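Local coordinates for putative N-acetyl-gamma-glutamyl-phosphate reductase (PDB 1XYG), which probably catalyses the NADPH-dependent reduction of N-acetylglutamyl 5-phosphate to the 5-semialdehyde, releasing phosphate, in the chloroplast pathway to arginine, at residues 294-306 with 347-359. Numbering follows the deposited sequence.
Sequences VPRTHNVRGSNYC and PETTGLLHQPLFP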
loop_
_atom_site.group_PDB
_atom_site.type_symbol
_atom_site.label_atom_id
_atom_site.label_comp_id
_atom_site.label_asym_id
_atom_site.label_seq_id
_atom_site.Cartn_x
_atom_site.Cartn_y
_atom_site.Cartn_z
ATOM N N VAL A 294 -10.256 8.758 19.243
ATOM C CA VAL A 294 -8.985 8.705 18.551
ATOM C C VAL A 294 -9.050 9.237 17.120
ATOM O O VAL A 294 -9.797 8.729 16.286
ATOM C CB VAL A 294 -8.443 7.250 18.517
ATOM C CG1 VAL A 294 -7.094 7.201 17.806
ATOM C CG2 VAL A 294 -8.320 6.711 19.934
ATOM N N PRO A 295 -8.276 10.289 16.824
ATOM C CA PRO A 295 -8.294 10.829 15.461
ATOM C C PRO A 295 -7.530 9.893 14.508
ATOM O O PRO A 295 -6.732 9.070 14.944
ATOM C CB PRO A 295 -7.628 12.197 15.620
ATOM C CG PRO A 295 -6.716 12.005 16.772
ATOM C CD PRO A 295 -7.507 11.156 17.731
ATOM N N ARG A 296 -7.805 9.996 13.213
ATOM C CA ARG A 296 -7.143 9.167 12.209
ATOM C C ARG A 296 -6.672 10.070 11.078
ATOM O O ARG A 296 -7.422 10.952 10.643
ATOM C CB ARG A 296 -8.110 8.126 11.634
ATOM C CG ARG A 296 -8.613 7.095 12.627
ATOM C CD ARG A 296 -8.809 5.742 11.950
ATOM N NE ARG A 296 -9.498 5.868 10.669
ATOM C CZ ARG A 296 -9.542 4.918 9.737
ATOM N NH1 ARG A 296 -10.198 5.135 8.608
ATOM N NH2 ARG A 296 -8.925 3.759 9.919
ATOM N N THR A 297 -5.445 9.863 10.597
ATOM C CA THR A 297 -4.950 10.687 9.499
ATOM C C THR A 297 -5.852 10.470 8.281
ATOM O O THR A 297 -6.001 11.364 7.446
ATOM C CB THR A 297 -3.473 10.359 9.123
ATOM O OG1 THR A 297 -3.380 9.023 8.617
ATOM C CG2 THR A 297 -2.565 10.495 10.348
ATOM N N HIS A 298 -6.463 9.290 8.186
ATOM C CA HIS A 298 -7.360 8.994 7.071
ATOM C C HIS A 298 -8.486 10.032 7.000
ATOM O O HIS A 298 -8.949 10.381 5.917
ATOM C CB HIS A 298 -8.026 7.617 7.226
ATOM C CG HIS A 298 -7.102 6.522 7.663
ATOM N ND1 HIS A 298 -6.528 6.490 8.917
ATOM C CD2 HIS A 298 -6.711 5.385 7.040
ATOM C CE1 HIS A 298 -5.830 5.377 9.049
ATOM N NE2 HIS A 298 -5.924 4.689 7.924
ATOM N N ASN A 299 -8.916 10.527 8.162
ATOM C CA ASN A 299 -10.025 11.477 8.230
ATOM C C ASN A 299 -9.790 12.919 7.793
ATOM O O ASN A 299 -10.756 13.672 7.650
ATOM C CB ASN A 299 -10.627 11.491 9.639
ATOM C CG ASN A 299 -11.153 10.130 10.074
ATOM O OD1 ASN A 299 -11.647 9.341 9.255
ATOM N ND2 ASN A 299 -11.066 9.855 11.371
ATOM N N VAL A 300 -8.533 13.312 7.599
ATOM C CA VAL A 300 -8.221 14.677 7.159
ATOM C C VAL A 300 -7.498 14.654 5.812
ATOM O O VAL A 300 -7.162 15.695 5.251
ATOM C CB VAL A 300 -7.318 15.425 8.175
ATOM C CG1 VAL A 300 -8.104 15.787 9.436
ATOM C CG2 VAL A 300 -6.112 14.563 8.518
ATOM N N ARG A 301 -7.270 13.448 5.313
ATOM C CA ARG A 301 -6.592 13.221 4.047
ATOM C C ARG A 301 -7.192 14.061 2.912
ATOM O O ARG A 301 -8.381 13.957 2.617
ATOM C CB ARG A 301 -6.686 11.727 3.720
ATOM C CG ARG A 301 -5.731 11.196 2.680
ATOM C CD ARG A 301 -5.657 9.672 2.789
ATOM N NE ARG A 301 -6.920 9.007 2.460
ATOM C CZ ARG A 301 -7.302 7.832 2.955
ATOM N NH1 ARG A 301 -6.533 7.183 3.814
ATOM N NH2 ARG A 301 -8.446 7.286 2.570
ATOM N N GLY A 302 -6.362 14.892 2.288
ATOM C CA GLY A 302 -6.813 15.711 1.178
ATOM C C GLY A 302 -7.574 16.962 1.570
ATOM O O GLY A 302 -8.250 17.575 0.745
ATOM N N SER A 303 -7.469 17.356 2.831
ATOM C CA SER A 303 -8.162 18.544 3.298
ATOM C C SER A 303 -7.205 19.403 4.107
ATOM O O SER A 303 -6.071 19.013 4.378
ATOM C CB SER A 303 -9.359 18.155 4.167
ATOM O OG SER A 303 -8.923 17.659 5.421
ATOM N N ASN A 304 -7.678 20.573 4.509
ATOM C CA ASN A 304 -6.864 21.488 5.280
ATOM C C ASN A 304 -7.164 21.392 6.776
ATOM O O ASN A 304 -6.771 22.263 7.551
ATOM C CB ASN A 304 -7.102 22.918 4.790
ATOM C CG ASN A 304 -6.019 23.870 5.248
ATOM O OD1 ASN A 304 -4.832 23.598 5.061
ATOM N ND2 ASN A 304 -6.416 24.991 5.851
ATOM N N TYR A 305 -7.841 20.325 7.181
ATOM C CA TYR A 305 -8.207 20.150 8.581
ATOM C C TYR A 305 -7.186 19.468 9.474
ATOM O O TYR A 305 -6.362 18.669 9.027
ATOM C CB TYR A 305 -9.522 19.376 8.687
ATOM C CG TYR A 305 -10.687 20.104 8.079
ATOM C CD1 TYR A 305 -11.301 21.162 8.750
ATOM C CD2 TYR A 305 -11.158 19.753 6.821
ATOM C CE1 TYR A 305 -12.359 21.857 8.174
ATOM C CE2 TYR A 305 -12.208 20.431 6.236
ATOM C CZ TYR A 305 -12.806 21.484 6.910
ATOM O OH TYR A 305 -13.836 22.164 6.303
ATOM N N CYS A 306 -7.276 19.799 10.754
ATOM C CA CYS A 306 -6.423 19.234 11.783
ATOM C C CYS A 306 -7.351 18.741 12.885
ATOM O O CYS A 306 -8.181 19.495 13.384
ATOM C CB CYS A 306 -5.476 20.300 12.352
ATOM S SG CYS A 306 -4.643 19.825 13.891
ATOM N N PRO A 347 -11.616 36.229 2.568
ATOM C CA PRO A 347 -12.019 35.332 3.654
ATOM C C PRO A 347 -10.989 34.212 3.798
ATOM O O PRO A 347 -10.562 33.628 2.805
ATOM C CB PRO A 347 -13.386 34.825 3.197
ATOM C CG PRO A 347 -13.897 35.956 2.340
ATOM C CD PRO A 347 -12.675 36.340 1.552
ATOM N N GLU A 348 -10.603 33.928 5.036
ATOM C CA GLU A 348 -9.606 32.912 5.333
ATOM C C GLU A 348 -9.830 31.526 4.714
ATOM O O GLU A 348 -8.881 30.890 4.244
ATOM C CB GLU A 348 -9.465 32.778 6.845
ATOM C CG GLU A 348 -8.328 31.908 7.260
ATOM C CD GLU A 348 -8.015 32.082 8.713
ATOM O OE1 GLU A 348 -7.960 33.247 9.159
ATOM O OE2 GLU A 348 -7.813 31.063 9.406
ATOM N N THR A 349 -11.078 31.067 4.702
ATOM C CA THR A 349 -11.407 29.745 4.172
ATOM C C THR A 349 -11.608 29.698 2.662
ATOM O O THR A 349 -11.910 28.637 2.101
ATOM C CB THR A 349 -12.691 29.196 4.808
ATOM O OG1 THR A 349 -13.790 30.024 4.415
ATOM C CG2 THR A 349 -12.572 29.161 6.332
ATOM N N THR A 350 -11.443 30.832 1.993
ATOM C CA THR A 350 -11.641 30.861 0.549
ATOM C C THR A 350 -10.821 29.807 -0.191
ATOM O O THR A 350 -9.592 29.752 -0.074
ATOM C CB THR A 350 -11.308 32.241 -0.056
ATOM O OG1 THR A 350 -12.200 33.227 0.473
ATOM C CG2 THR A 350 -11.468 32.196 -1.568
ATOM N N GLY A 351 -11.519 28.977 -0.961
ATOM C CA GLY A 351 -10.868 27.934 -1.730
ATOM C C GLY A 351 -10.153 26.882 -0.895
ATOM O O GLY A 351 -9.258 26.195 -1.390
ATOM N N LEU A 352 -10.545 26.745 0.370
ATOM C CA LEU A 352 -9.922 25.768 1.257
ATOM C C LEU A 352 -10.937 24.880 1.960
ATOM O O LEU A 352 -10.632 24.291 2.989
ATOM C CB LEU A 352 -9.077 26.479 2.316
ATOM C CG LEU A 352 -7.753 27.106 1.875
ATOM C CD1 LEU A 352 -7.220 27.988 3.001
ATOM C CD2 LEU A 352 -6.744 25.997 1.499
ATOM N N LEU A 353 -12.139 24.772 1.409
ATOM C CA LEU A 353 -13.158 23.952 2.042
ATOM C C LEU A 353 -13.295 22.540 1.470
ATOM O O LEU A 353 -14.320 21.879 1.671
ATOM C CB LEU A 353 -14.504 24.675 1.999
ATOM C CG LEU A 353 -14.530 25.996 2.775
ATOM C CD1 LEU A 353 -15.924 26.598 2.722
ATOM C CD2 LEU A 353 -14.110 25.750 4.224
ATOM N N HIS A 354 -12.265 22.073 0.765
ATOM C CA HIS A 354 -12.286 20.723 0.202
ATOM C C HIS A 354 -12.503 19.759 1.363
ATOM O O HIS A 354 -11.871 19.896 2.418
ATOM C CB HIS A 354 -10.951 20.374 -0.461
ATOM C CG HIS A 354 -10.479 21.381 -1.460
ATOM N ND1 HIS A 354 -9.899 22.576 -1.096
ATOM C CD2 HIS A 354 -10.479 21.357 -2.813
ATOM C CE1 HIS A 354 -9.557 23.243 -2.182
ATOM N NE2 HIS A 354 -9.897 22.526 -3.239
ATOM N N GLN A 355 -13.396 18.793 1.184
ATOM C CA GLN A 355 -13.652 17.825 2.241
ATOM C C GLN A 355 -12.717 16.637 2.078
ATOM O O GLN A 355 -12.309 16.310 0.963
ATOM C CB GLN A 355 -15.119 17.380 2.226
ATOM C CG GLN A 355 -16.088 18.465 2.698
ATOM C CD GLN A 355 -15.669 19.095 4.019
ATOM O OE1 GLN A 355 -15.735 18.463 5.072
ATOM N NE2 GLN A 355 -15.225 20.348 3.966
ATOM N N PRO A 356 -12.366 15.971 3.195
ATOM C CA PRO A 356 -11.461 14.815 3.157
ATOM C C PRO A 356 -11.831 13.776 2.106
ATOM O O PRO A 356 -13.008 13.457 1.926
ATOM C CB PRO A 356 -11.550 14.253 4.581
ATOM C CG PRO A 356 -11.887 15.467 5.417
ATOM C CD PRO A 356 -12.908 16.172 4.550
ATOM N N LEU A 357 -10.826 13.253 1.408
ATOM C CA LEU A 357 -11.079 12.234 0.403
ATOM C C LEU A 357 -10.949 10.857 1.045
ATOM O O LEU A 357 -9.881 10.238 1.025
ATOM C CB LEU A 357 -10.100 12.351 -0.764
ATOM C CG LEU A 357 -10.502 11.467 -1.949
ATOM C CD1 LEU A 357 -11.868 11.931 -2.477
ATOM C CD2 LEU A 357 -9.451 11.559 -3.054
ATOM N N PHE A 358 -12.046 10.388 1.627
ATOM C CA PHE A 358 -12.079 9.085 2.263
ATOM C C PHE A 358 -13.295 8.299 1.774
ATOM O O PHE A 358 -14.389 8.850 1.667
ATOM C CB PHE A 358 -12.153 9.252 3.789
ATOM C CG PHE A 358 -12.240 7.957 4.547
ATOM C CD1 PHE A 358 -13.467 7.353 4.774
ATOM C CD2 PHE A 358 -11.085 7.303 4.975
ATOM C CE1 PHE A 358 -13.552 6.123 5.409
ATOM C CE2 PHE A 358 -11.160 6.070 5.613
ATOM C CZ PHE A 358 -12.396 5.477 5.827
ATOM N N PRO A 359 -13.101 7.008 1.430
ATOM C CA PRO A 359 -11.812 6.306 1.544
ATOM C C PRO A 359 -10.842 6.739 0.432
ATOM O O PRO A 359 -11.310 7.410 -0.513
ATOM C CB PRO A 359 -12.210 4.836 1.406
ATOM C CG PRO A 359 -13.372 4.918 0.450
ATOM C CD PRO A 359 -14.165 6.065 1.030
ATOM O OXT PRO A 359 -9.651 6.376 0.511
HETATM O O HOH W 1 -10.094 16.184 -1.141
HETATM O O HOH W 2 -10.199 21.609 3.274
#
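Arg301 O accepts a hydrogen bond from Leu357 N, 2.8 Å away (164° at the oxygen), and Pro356 CA adds a C-H···O contact at 3.2 Å to the same Arg301 O. This carbonyl lies in the type II beta turn from Val300 to Ser303, in the dimerisation domain of the semialdehyde dehydrogenase family, and the C-terminal tail of the chain runs across that turn. The pairing illustrates how an irregular tail can be fixed by a few backbone groups and two waters: one water bridges Gly302 O to Gln355 O, the other joins Asn304 N to the carbonyls of Leu352 and His354. At the chain end, Arg301 reaches the terminal carboxylate in a salt bridge, NH2 to Pro359 OXT at 2.6 Å; its CG stands anti to the backbone N (chi1 -163°), and a bend at chi3 turns the guanidinium to the tail. Arg301 NH1 hydrogen-bonds Glu212 O of another subunit, linking the tail to it through this side chain. Arg296 NH1 comes within 3.3 Å of Phe358 CE2, guanidinium and ring planes 76° apart, while its NH2 hydrogen-bonds Glu209 O of that same neighbouring subunit; His298 CB touches the Phe358 ring. Farther back along the tail, Gln355 NE2 donates to Tyr305 OH at 3.3 Å, the oxygen lying in the plane of the Gln355 amide, and also to Leu353 O; the phenol bonds Glu284 besides. A phenylalanine in place of Tyr305 would probably leave that amide and Glu284 without their shared hydroxyl. Beside the turn, Pro356 CG lies 3.1 Å from Asn299 O and 3.7 Å from Ser303 OG.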